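Local coordinates for Z-ring associated protein G (Haemophilus ducreyi, PDB 6UN9) that is probably involved in cell division, envelope biogenesis and cell shape maintenance, its tetrameric helical coiled coil likely linking the Z-ring to septal peptidoglycan-synthesizing complexes, at residues K59-T62 with H63-N67; L50-M53 with A54-Y57; E34-Q37 with Q38-H42; Q16-I19 with Q20-E24. The protein carries 2 engineered substitutions. All coordinates share one frame; numbering follows the deposited sequence.

Interaction 1 of 4, residues K59-T62 with H63-N67; sequences KLYT and HFAQN
Two successive amides grip the backbone oxygen of Tyr61. Ala65 N reaches Tyr61 O at 2.8 Å and lies in the carbonyl plane, as the i to i+4 bond of a helix. Phe64 N comes to Tyr61 O at 3.0 Å from above that plane, 63° out of it, and therefore not on a lone pair. The straightest bond is two residues earlier, where His63 N donates to Lys59 O at 2.9 Å with an N-H...O angle of 166°. One residue on from Tyr61, a weak bond runs from Gln66 N to Thr62 O.

Side chains follow the same spacing. Tyr61 holds CG anti to its nitrogen (chi1 170°), and one flank of the ring meets the next turn, with CE2 4.1 Å from Ala65 CB, an apolar touch made obliquely to the ring. Phe64 lies near Leu60, its CD2 3.5 Å from Leu60 O. Gln66 bends at chi2 and curls back over Thr62, bringing NE2 within 3.3 Å of Thr62 O, but the angle is too poor for a hydrogen bond. At the rim of the His63 ring, in its plane, sits Phe64 CD2.

The inner residues face other chains: the Phe64 ring meets Phe64 of the fourth subunit and Phe43 of the third, and His63 meets the ring of His42 of the second subunit. These are successive alpha-helical turns of helix 42-69, their apolar and aromatic side directed into a four-chain bundle, as expected of the tetrameric coiled coil.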
loop_
_atom_site.group_PDB
_atom_site.type_symbol
_atom_site.label_atom_id
_atom_site.label_comp_id
_atom_site.label_asym_id
_atom_site.label_seq_id
_atom_site.Cartn_x
_atom_site.Cartn_y
_atom_site.Cartn_z
ATOM N N LYS A 59 -2.587 -8.703 -6.149
ATOM C CA LYS A 59 -2.464 -8.617 -7.595
ATOM C C LYS A 59 -1.002 -8.443 -7.994
ATOM O O LYS A 59 -0.434 -9.276 -8.708
ATOM C CB LYS A 59 -3.320 -7.466 -8.119
ATOM C CG LYS A 59 -4.774 -7.839 -8.416
ATOM C CD LYS A 59 -5.434 -6.770 -9.278
ATOM C CE LYS A 59 -6.762 -7.234 -9.873
ATOM N NZ LYS A 59 -7.907 -7.114 -8.900
ATOM N N LEU A 60 -0.370 -7.377 -7.506
ATOM C CA LEU A 60 1.017 -7.078 -7.843
ATOM C C LEU A 60 1.975 -8.187 -7.420
ATOM O O LEU A 60 3.037 -8.351 -8.033
ATOM C CB LEU A 60 1.436 -5.764 -7.185
ATOM C CG LEU A 60 2.723 -5.146 -7.719
ATOM C CD1 LEU A 60 2.490 -4.648 -9.128
ATOM C CD2 LEU A 60 3.173 -4.023 -6.814
ATOM N N TYR A 61 1.645 -8.939 -6.367
ATOM C CA TYR A 61 2.556 -10.000 -5.953
ATOM C C TYR A 61 2.459 -11.198 -6.883
ATOM O O TYR A 61 3.487 -11.731 -7.313
ATOM C CB TYR A 61 2.288 -10.444 -4.510
ATOM C CG TYR A 61 3.062 -11.699 -4.126
ATOM C CD1 TYR A 61 4.347 -11.612 -3.617
ATOM C CD2 TYR A 61 2.502 -12.971 -4.280
ATOM C CE1 TYR A 61 5.051 -12.747 -3.271
ATOM C CE2 TYR A 61 3.200 -14.108 -3.942
ATOM C CZ TYR A 61 4.476 -13.995 -3.439
ATOM O OH TYR A 61 5.191 -15.135 -3.098
ATOM N N THR A 62 1.244 -11.668 -7.182
ATOM C CA THR A 62 1.178 -12.872 -7.995
ATOM C C THR A 62 1.380 -12.591 -9.478
ATOM O O THR A 62 1.742 -13.513 -10.211
ATOM C CB THR A 62 -0.129 -13.635 -7.775
ATOM O OG1 THR A 62 -1.169 -13.092 -8.602
ATOM C CG2 THR A 62 -0.504 -13.600 -6.306
ATOM N N HIS A 63 1.202 -11.346 -9.936
ATOM C CA HIS A 63 1.710 -11.005 -11.260
ATOM C C HIS A 63 3.223 -11.101 -11.324
ATOM O O HIS A 63 3.787 -11.155 -12.419
ATOM C CB HIS A 63 1.297 -9.603 -11.681
ATOM C CG HIS A 63 1.885 -9.177 -12.995
ATOM N ND1 HIS A 63 3.206 -8.799 -13.131
ATOM C CD2 HIS A 63 1.336 -9.077 -14.229
ATOM C CE1 HIS A 63 3.439 -8.466 -14.385
ATOM N NE2 HIS A 63 2.319 -8.618 -15.068
ATOM N N PHE A 64 3.891 -11.086 -10.181
ATOM C CA PHE A 64 5.320 -11.337 -10.132
ATOM C C PHE A 64 5.629 -12.800 -9.856
ATOM O O PHE A 64 6.649 -13.320 -10.332
ATOM C CB PHE A 64 5.967 -10.420 -9.081
ATOM C CG PHE A 64 6.492 -9.158 -9.679
ATOM C CD1 PHE A 64 7.853 -8.872 -9.660
ATOM C CD2 PHE A 64 5.626 -8.296 -10.349
ATOM C CE1 PHE A 64 8.326 -7.732 -10.280
ATOM C CE2 PHE A 64 6.094 -7.155 -10.948
ATOM C CZ PHE A 64 7.443 -6.880 -10.929
ATOM N N ALA A 65 4.753 -13.469 -9.107
ATOM C CA ALA A 65 5.002 -14.851 -8.722
ATOM C C ALA A 65 5.122 -15.743 -9.942
ATOM O O ALA A 65 5.922 -16.684 -9.951
ATOM C CB ALA A 65 3.883 -15.348 -7.805
ATOM N N GLN A 66 4.331 -15.462 -10.982
ATOM C CA GLN A 66 4.371 -16.249 -12.204
ATOM C C GLN A 66 5.395 -15.703 -13.196
ATOM O O GLN A 66 6.282 -16.451 -13.617
ATOM C CB GLN A 66 2.968 -16.353 -12.824
ATOM C CG GLN A 66 2.142 -15.073 -12.844
ATOM C CD GLN A 66 0.653 -15.307 -12.506
ATOM O OE1 GLN A 66 0.270 -16.377 -12.026
ATOM N NE2 GLN A 66 -0.181 -14.290 -12.747
ATOM N N ASN A 67 5.336 -14.409 -13.544
ATOM C CA ASN A 67 6.317 -13.844 -14.480
ATOM C C ASN A 67 7.770 -14.024 -14.041
ATOM O O ASN A 67 8.676 -13.738 -14.834
ATOM C CB ASN A 67 6.084 -12.361 -14.728
ATOM C CG ASN A 67 4.986 -12.109 -15.726
ATOM O OD1 ASN A 67 5.036 -11.146 -16.499
ATOM N ND2 ASN A 67 3.984 -12.980 -15.729
#

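Interaction 2 of 4, residues L50-M53 with A54-Y57; sequences LENM and AEDY. Engineered in segment 50-53: Met53 (natural residue Leu).
The Asn52 amide and the Glu55 carboxylate lie side by side and point the same way, their planes only 10° apart. They do not share one plane: the carboxylate is stepped off the amide plane, so that Glu55 OE1 approaches Asn52 OD1 from over one face at 4.0 Å, with two acceptors opposed and no hydrogen bond between them. Glu55 starts from chi1 85°, which places CG between its own nitrogen and carbonyl carbon and 3.4 Å from Asn52 O; the extended chain then carries the carboxylate alongside Asn52. The Asp56 carboxylate group also lies near Asn52 O, with CG at 3.6 Å.

The backbone carries the helical ladder. Glu55 N donates to Glu51 O at 2.7 Å and 171°, close to linear. Ala54 N binds Leu50 O at 3.1 Å, and Tyr57 N binds Met53 O at 3.1 Å. The bond from Asp56 N to Asn52 O is weak. Met53 is an engineered residue, present as selenomethionine.

Both segments belong to helix 42-69, nearly all within the predicted coiled coil, and other chains cover its sides. Consistent with this, Met53 packs on Met53 of the fourth subunit, while Asp56 OD2 lies close to Asp56 OD2 of the second, a like-charge pair that may raise the pKa of one partner. Ala54 packs on Tyr57 of the third subunit, and the OH of that tyrosine hydrogen-bonds Leu50 O, tying the helices of the two chains together.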
loop_
_atom_site.group_PDB
_atom_site.type_symbol
_atom_site.label_atom_id
_atom_site.label_comp_id
_atom_site.label_asym_id
_atom_site.label_seq_id
_atom_site.Cartn_x
_atom_site.Cartn_y
_atom_site.Cartn_z
ATOM N N LEU A 50 -8.221 -0.481 3.463
ATOM C CA LEU A 50 -7.021 -1.259 3.750
ATOM C C LEU A 50 -7.066 -2.624 3.082
ATOM O O LEU A 50 -6.027 -3.143 2.666
ATOM C CB LEU A 50 -6.832 -1.439 5.255
ATOM C CG LEU A 50 -6.117 -0.301 5.965
ATOM C CD1 LEU A 50 -6.133 -0.506 7.489
ATOM C CD2 LEU A 50 -4.716 -0.191 5.445
ATOM N N GLU A 51 -8.249 -3.231 2.998
ATOM C CA GLU A 51 -8.353 -4.500 2.297
ATOM C C GLU A 51 -8.187 -4.301 0.797
ATOM O O GLU A 51 -7.487 -5.079 0.139
ATOM C CB GLU A 51 -9.679 -5.183 2.619
ATOM C CG GLU A 51 -9.613 -6.690 2.438
ATOM C CD GLU A 51 -10.951 -7.372 2.623
ATOM O OE1 GLU A 51 -10.957 -8.621 2.739
ATOM O OE2 GLU A 51 -11.989 -6.668 2.647
ATOM N N ASN A 52 -8.837 -3.275 0.241
ATOM C CA ASN A 52 -8.436 -2.724 -1.046
ATOM C C ASN A 52 -6.921 -2.756 -1.253
ATOM O O ASN A 52 -6.429 -3.288 -2.253
ATOM C CB ASN A 52 -8.940 -1.289 -1.156
ATOM C CG ASN A 52 -10.361 -1.229 -1.584
ATOM O OD1 ASN A 52 -11.050 -2.249 -1.564
ATOM N ND2 ASN A 52 -10.826 -0.046 -1.988
HETATM N N MSE A 53 -6.169 -2.177 -0.321
HETATM C CA MSE A 53 -4.711 -2.153 -0.410
HETATM C C MSE A 53 -4.101 -3.545 -0.476
HETATM O O MSE A 53 -3.097 -3.750 -1.143
HETATM C CB MSE A 53 -4.116 -1.412 0.789
HETATM C CG MSE A 53 -4.018 0.082 0.614
HETATM SE SE MSE A 53 -2.164 0.660 0.582
HETATM C CE MSE A 53 -1.598 -0.199 -1.085
ATOM N N ALA A 54 -4.710 -4.478 0.260
ATOM C CA ALA A 54 -4.238 -5.856 0.330
ATOM C C ALA A 54 -4.568 -6.635 -0.942
ATOM O O ALA A 54 -3.702 -7.320 -1.497
ATOM C CB ALA A 54 -4.849 -6.555 1.543
ATOM N N GLU A 55 -5.813 -6.558 -1.404
ATOM C CA GLU A 55 -6.168 -7.247 -2.625
ATOM C C GLU A 55 -5.484 -6.656 -3.856
ATOM O O GLU A 55 -5.540 -7.269 -4.925
ATOM C CB GLU A 55 -7.677 -7.210 -2.818
ATOM C CG GLU A 55 -8.138 -5.937 -3.489
ATOM C CD GLU A 55 -9.537 -6.057 -4.050
ATOM O OE1 GLU A 55 -10.150 -5.006 -4.360
ATOM O OE2 GLU A 55 -10.022 -7.204 -4.174
ATOM N N ASP A 56 -4.867 -5.482 -3.751
ATOM C CA ASP A 56 -4.095 -4.959 -4.867
ATOM C C ASP A 56 -2.640 -5.356 -4.780
ATOM O O ASP A 56 -1.989 -5.532 -5.818
ATOM C CB ASP A 56 -4.213 -3.436 -4.947
ATOM C CG ASP A 56 -5.443 -3.006 -5.706
ATOM O OD1 ASP A 56 -6.274 -3.890 -6.002
ATOM O OD2 ASP A 56 -5.587 -1.806 -6.022
ATOM N N TYR A 57 -2.130 -5.490 -3.558
ATOM C CA TYR A 57 -0.867 -6.178 -3.348
ATOM C C TYR A 57 -0.915 -7.593 -3.921
ATOM O O TYR A 57 -0.065 -7.976 -4.733
ATOM C CB TYR A 57 -0.543 -6.206 -1.860
ATOM C CG TYR A 57 0.728 -6.936 -1.573
ATOM C CD1 TYR A 57 1.953 -6.330 -1.799
ATOM C CD2 TYR A 57 0.714 -8.238 -1.090
ATOM C CE1 TYR A 57 3.142 -6.998 -1.544
ATOM C CE2 TYR A 57 1.894 -8.919 -0.829
ATOM C CZ TYR A 57 3.110 -8.296 -1.057
ATOM O OH TYR A 57 4.302 -8.963 -0.802
#

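Interaction 3 of 4, residues E34-Q37 with Q38-H42; sequences EQKQ and QLERH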
loop_
_atom_site.group_PDB
_atom_site.type_symbol
_atom_site.label_atom_id
_atom_site.label_comp_id
_atom_site.label_asym_id
_atom_site.label_seq_id
_atom_site.Cartn_x
_atom_site.Cartn_y
_atom_site.Cartn_z
ATOM N N GLU A 34 -21.393 11.760 19.491
ATOM C CA GLU A 34 -20.972 12.122 18.146
ATOM C C GLU A 34 -19.590 11.544 17.864
ATOM O O GLU A 34 -19.402 10.772 16.919
ATOM C CB GLU A 34 -20.941 13.636 17.983
ATOM C CG GLU A 34 -21.288 14.142 16.574
ATOM C CD GLU A 34 -20.882 15.607 16.349
ATOM O OE1 GLU A 34 -19.653 15.898 16.295
ATOM O OE2 GLU A 34 -21.794 16.469 16.244
ATOM N N GLN A 35 -18.618 11.907 18.697
ATOM C CA GLN A 35 -17.262 11.379 18.633
ATOM C C GLN A 35 -17.219 9.850 18.596
ATOM O O GLN A 35 -16.230 9.284 18.113
ATOM C CB GLN A 35 -16.471 11.912 19.845
ATOM C CG GLN A 35 -14.962 11.772 19.759
ATOM C CD GLN A 35 -14.304 12.903 18.988
ATOM O OE1 GLN A 35 -13.307 12.704 18.289
ATOM N NE2 GLN A 35 -14.855 14.100 19.118
ATOM N N LYS A 36 -18.253 9.169 19.100
ATOM C CA LYS A 36 -18.230 7.711 19.150
ATOM C C LYS A 36 -18.686 7.105 17.834
ATOM O O LYS A 36 -18.098 6.127 17.366
ATOM C CB LYS A 36 -19.102 7.213 20.295
ATOM C CG LYS A 36 -19.354 5.717 20.349
ATOM C CD LYS A 36 -19.706 5.308 21.793
ATOM C CE LYS A 36 -20.510 4.010 21.867
ATOM N NZ LYS A 36 -21.761 4.093 21.044
ATOM N N GLN A 37 -19.719 7.661 17.218
ATOM C CA GLN A 37 -20.183 7.142 15.944
ATOM C C GLN A 37 -19.478 7.795 14.753
ATOM O O GLN A 37 -19.900 7.585 13.609
ATOM C CB GLN A 37 -21.706 7.275 15.830
ATOM C CG GLN A 37 -22.231 8.642 15.436
ATOM C CD GLN A 37 -23.737 8.627 15.221
ATOM O OE1 GLN A 37 -24.477 7.984 15.974
ATOM N NE2 GLN A 37 -24.198 9.327 14.191
ATOM N N GLN A 38 -18.418 8.576 14.986
ATOM C CA GLN A 38 -17.512 8.922 13.905
ATOM C C GLN A 38 -16.132 8.329 14.116
ATOM O O GLN A 38 -15.243 8.548 13.284
ATOM C CB GLN A 38 -17.436 10.441 13.688
ATOM C CG GLN A 38 -16.920 11.286 14.829
ATOM C CD GLN A 38 -17.269 12.788 14.663
ATOM O OE1 GLN A 38 -17.929 13.200 13.687
ATOM N NE2 GLN A 38 -16.836 13.605 15.636
ATOM N N LEU A 39 -15.937 7.579 15.203
ATOM C CA LEU A 39 -14.872 6.585 15.253
ATOM C C LEU A 39 -15.329 5.296 14.582
ATOM O O LEU A 39 -14.616 4.730 13.747
ATOM C CB LEU A 39 -14.458 6.314 16.701
ATOM C CG LEU A 39 -13.162 6.925 17.215
ATOM C CD1 LEU A 39 -12.768 6.185 18.461
ATOM C CD2 LEU A 39 -12.010 6.880 16.185
ATOM N N GLU A 40 -16.533 4.830 14.931
ATOM C CA GLU A 40 -17.111 3.670 14.266
ATOM C C GLU A 40 -17.160 3.863 12.759
ATOM O O GLU A 40 -17.067 2.886 12.016
ATOM C CB GLU A 40 -18.512 3.378 14.824
ATOM C CG GLU A 40 -18.494 2.424 16.035
ATOM C CD GLU A 40 -19.810 2.355 16.816
ATOM O OE1 GLU A 40 -19.808 1.742 17.914
ATOM O OE2 GLU A 40 -20.832 2.907 16.343
ATOM N N ARG A 41 -17.300 5.109 12.294
ATOM C CA ARG A 41 -17.267 5.379 10.859
ATOM C C ARG A 41 -15.845 5.285 10.322
ATOM O O ARG A 41 -15.629 4.832 9.193
ATOM C CB ARG A 41 -17.876 6.758 10.570
ATOM C CG ARG A 41 -17.398 7.475 9.301
ATOM C CD ARG A 41 -17.937 6.839 8.005
ATOM N NE ARG A 41 -18.026 7.810 6.911
ATOM C CZ ARG A 41 -19.135 8.481 6.596
ATOM N NH1 ARG A 41 -20.254 8.281 7.284
ATOM N NH2 ARG A 41 -19.132 9.351 5.593
ATOM N N HIS A 42 -14.863 5.678 11.128
ATOM C CA HIS A 42 -13.500 5.769 10.638
ATOM C C HIS A 42 -12.849 4.400 10.518
ATOM O O HIS A 42 -12.219 4.110 9.504
ATOM C CB HIS A 42 -12.713 6.680 11.557
ATOM C CG HIS A 42 -11.236 6.465 11.521
ATOM N ND1 HIS A 42 -10.390 7.256 10.778
ATOM C CD2 HIS A 42 -10.450 5.577 12.179
ATOM C CE1 HIS A 42 -9.143 6.860 10.975
ATOM N NE2 HIS A 42 -9.152 5.844 11.821
#
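Gln38 folds back along the preceding turn toward Glu34 and Gln35. Its CB rests 3.8 Å from Gln37 O, and chi1 of 62° sets CG between the nitrogen and the carbonyl carbon of Gln38, turned toward the earlier turn, where CG comes within 3.3 Å of Glu34 O. CD follows over the same oxygen at 3.7 Å. At the tip, NE2 is 3.7 Å from Glu34 OE1 and also borders Gln35 CA, while Gln38 OE1 lies a little farther from Glu34 OE1. At that separation the amide and carboxylate are neighbours, too far apart to count as hydrogen-bonded. The two flat groups are turned 62° against each other.

The backbone bonding becomes irregular here. Glu40 N donates to Lys36 O at 3.2 Å and 175°, nearly straight, but the bonds from Gln38 N to Glu34 O and from Leu39 N to Gln35 O and Lys36 O are all weak. Residues 39-41 keep helical torsions without the regular ladder. On another flank Lys36 NZ and Glu40 OE1 stand 4.4 Å apart, opposite charges that are too distant for a salt bridge yet may still attract. Arg41 CB touches Gln37 O at 3.7 Å.

The segment 38-42 thus joins helix 16-37 to helix 42-69, and other chains of the tetramer pack against part of the join. Leu39 packs on Leu39 of the fourth subunit, Gln38 on Leu71 of the second and Lys36 on Pro73 of the third, and His42 NE2 hydrogen-bonds His42 NE2 of the fourth subunit.

Interaction 4 of 4, residues Q16-I19 with Q20-E24; sequences QQQI and QLKSE
Lys22 and Gln18 make the clearest backbone bond here, Lys22 N donating to Gln18 O at 2.9 Å and 171°. The bond from Leu21 N to Gln17 O is weak at 3.5 Å. Within 20-24, Gln20 O takes two donors, Glu24 N at 2.7 Å and the Ser23 hydroxyl OG at 2.8 Å; OG lies in the carbonyl plane on a lone pair, so the hydroxyl bonds back to the backbone carbonyl three residues earlier in the helix.

These residues form an early part of helix 16-37, most of it in the predicted coiled coil. In keeping with this, Leu21 packs on Leu21 of the fourth subunit and Gln18 on Gln18 of that same chain.

Among the polar side chains, Gln17 and Gln20 run side by side, their amide planes 70° apart and Gln17 OE1 3.7 Å from Gln20 OE1. The remaining touches set carbon against a polar atom. Gln18 has CG anti to its nitrogen (chi1 177°) and bends at chi2, so the amide runs alongside Lys22, with Gln18 NE2 near the Lys22 methylenes. Leu21 sets CG 3.3 Å from Gln17 O. Ser23 CB meets Ile19 O at 3.8 Å.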
loop_
_atom_site.group_PDB
_atom_site.type_symbol
_atom_site.label_atom_id
_atom_site.label_comp_id
_atom_site.label_asym_id
_atom_site.label_seq_id
_atom_site.Cartn_x
_atom_site.Cartn_y
_atom_site.Cartn_z
ATOM N N GLN A 16 -29.081 30.007 37.965
ATOM C CA GLN A 16 -28.381 30.243 36.702
ATOM C C GLN A 16 -27.206 29.289 36.525
ATOM O O GLN A 16 -27.048 28.670 35.465
ATOM C CB GLN A 16 -27.891 31.688 36.631
ATOM C CG GLN A 16 -28.990 32.721 36.459
ATOM C CD GLN A 16 -29.446 32.844 35.024
ATOM O OE1 GLN A 16 -28.737 33.399 34.180
ATOM N NE2 GLN A 16 -30.638 32.337 34.739
ATOM N N GLN A 17 -26.344 29.182 37.540
ATOM C CA GLN A 17 -25.219 28.255 37.434
ATOM C C GLN A 17 -25.681 26.808 37.350
ATOM O O GLN A 17 -24.935 25.966 36.844
ATOM C CB GLN A 17 -24.246 28.439 38.605
ATOM C CG GLN A 17 -23.373 29.689 38.488
ATOM C CD GLN A 17 -22.800 29.895 37.087
ATOM O OE1 GLN A 17 -22.017 29.078 36.593
ATOM N NE2 GLN A 17 -23.192 30.994 36.443
ATOM N N GLN A 18 -26.900 26.507 37.795
ATOM C CA GLN A 18 -27.410 25.158 37.620
ATOM C C GLN A 18 -27.865 24.905 36.170
ATOM O O GLN A 18 -27.337 24.007 35.505
ATOM C CB GLN A 18 -28.513 24.891 38.647
ATOM C CG GLN A 18 -29.191 23.537 38.542
ATOM C CD GLN A 18 -30.438 23.583 37.659
ATOM O OE1 GLN A 18 -31.465 24.153 38.044
ATOM N NE2 GLN A 18 -30.348 22.991 36.466
ATOM N N ILE A 19 -28.803 25.695 35.633
ATOM C CA ILE A 19 -29.294 25.424 34.279
ATOM C C ILE A 19 -28.180 25.396 33.234
ATOM O O ILE A 19 -28.429 25.002 32.086
ATOM C CB ILE A 19 -30.391 26.418 33.796
ATOM C CG1 ILE A 19 -29.941 27.883 33.899
ATOM C CG2 ILE A 19 -31.740 26.176 34.508
ATOM C CD1 ILE A 19 -29.153 28.406 32.712
ATOM N N GLN A 20 -26.969 25.820 33.588
ATOM C CA GLN A 20 -25.884 25.821 32.623
ATOM C C GLN A 20 -25.092 24.516 32.680
ATOM O O GLN A 20 -24.848 23.877 31.647
ATOM C CB GLN A 20 -24.972 27.016 32.867
ATOM C CG GLN A 20 -23.953 27.211 31.788
ATOM C CD GLN A 20 -23.265 28.537 31.893
ATOM O OE1 GLN A 20 -22.741 28.897 32.952
ATOM N NE2 GLN A 20 -23.275 29.292 30.800
ATOM N N LEU A 21 -24.681 24.118 33.886
ATOM C CA LEU A 21 -24.261 22.745 34.116
ATOM C C LEU A 21 -25.204 21.774 33.426
ATOM O O LEU A 21 -24.760 20.856 32.730
ATOM C CB LEU A 21 -24.208 22.441 35.617
ATOM C CG LEU A 21 -23.227 23.218 36.483
ATOM C CD1 LEU A 21 -23.155 22.594 37.871
ATOM C CD2 LEU A 21 -21.856 23.289 35.844
ATOM N N LYS A 22 -26.516 21.968 33.582
ATOM C CA LYS A 22 -27.442 21.091 32.876
ATOM C C LYS A 22 -27.220 21.135 31.373
ATOM O O LYS A 22 -27.411 20.116 30.700
ATOM C CB LYS A 22 -28.890 21.432 33.197
ATOM C CG LYS A 22 -29.407 20.661 34.404
ATOM C CD LYS A 22 -30.762 19.984 34.180
ATOM C CE LYS A 22 -31.157 19.183 35.432
ATOM N NZ LYS A 22 -32.544 18.624 35.416
ATOM N N SER A 23 -26.786 22.279 30.832
ATOM C CA SER A 23 -26.607 22.348 29.388
ATOM C C SER A 23 -25.240 21.806 28.982
ATOM O O SER A 23 -25.135 21.043 28.015
ATOM C CB SER A 23 -26.825 23.776 28.868
ATOM O OG SER A 23 -25.710 24.612 29.108
ATOM N N GLU A 24 -24.190 22.142 29.722
ATOM C CA GLU A 24 -22.891 21.653 29.304
ATOM C C GLU A 24 -22.642 20.194 29.690
ATOM O O GLU A 24 -21.704 19.583 29.153
ATOM C CB GLU A 24 -21.787 22.566 29.843
ATOM C CG GLU A 24 -21.705 22.725 31.319
ATOM C CD GLU A 24 -20.888 23.953 31.690
ATOM O OE1 GLU A 24 -20.144 24.447 30.810
ATOM O OE2 GLU A 24 -20.998 24.433 32.843
#

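Overall arrangement
From the N terminus the order is interaction 4, interaction 3, interaction 2, interaction 1, strictly in series: each closes before the next opens, and none nests in or crosses another. Each joins adjoining segments, so none closes a long loop. Interactions 4 and 3 share helix 16-37, their centres 27 Å apart; interaction 3 spans the passage into helix 42-69, which carries interactions 2 and 1, whose segments adjoin in sequence with centres 14 Å apart. Centres of interactions 1 and 4 lie 64 Å apart, on opposite sides of the chain's centre. Other subunits pack laterally against this elongated rod: the second and third touch interactions 1, 2 and 3, and the fourth touches all four.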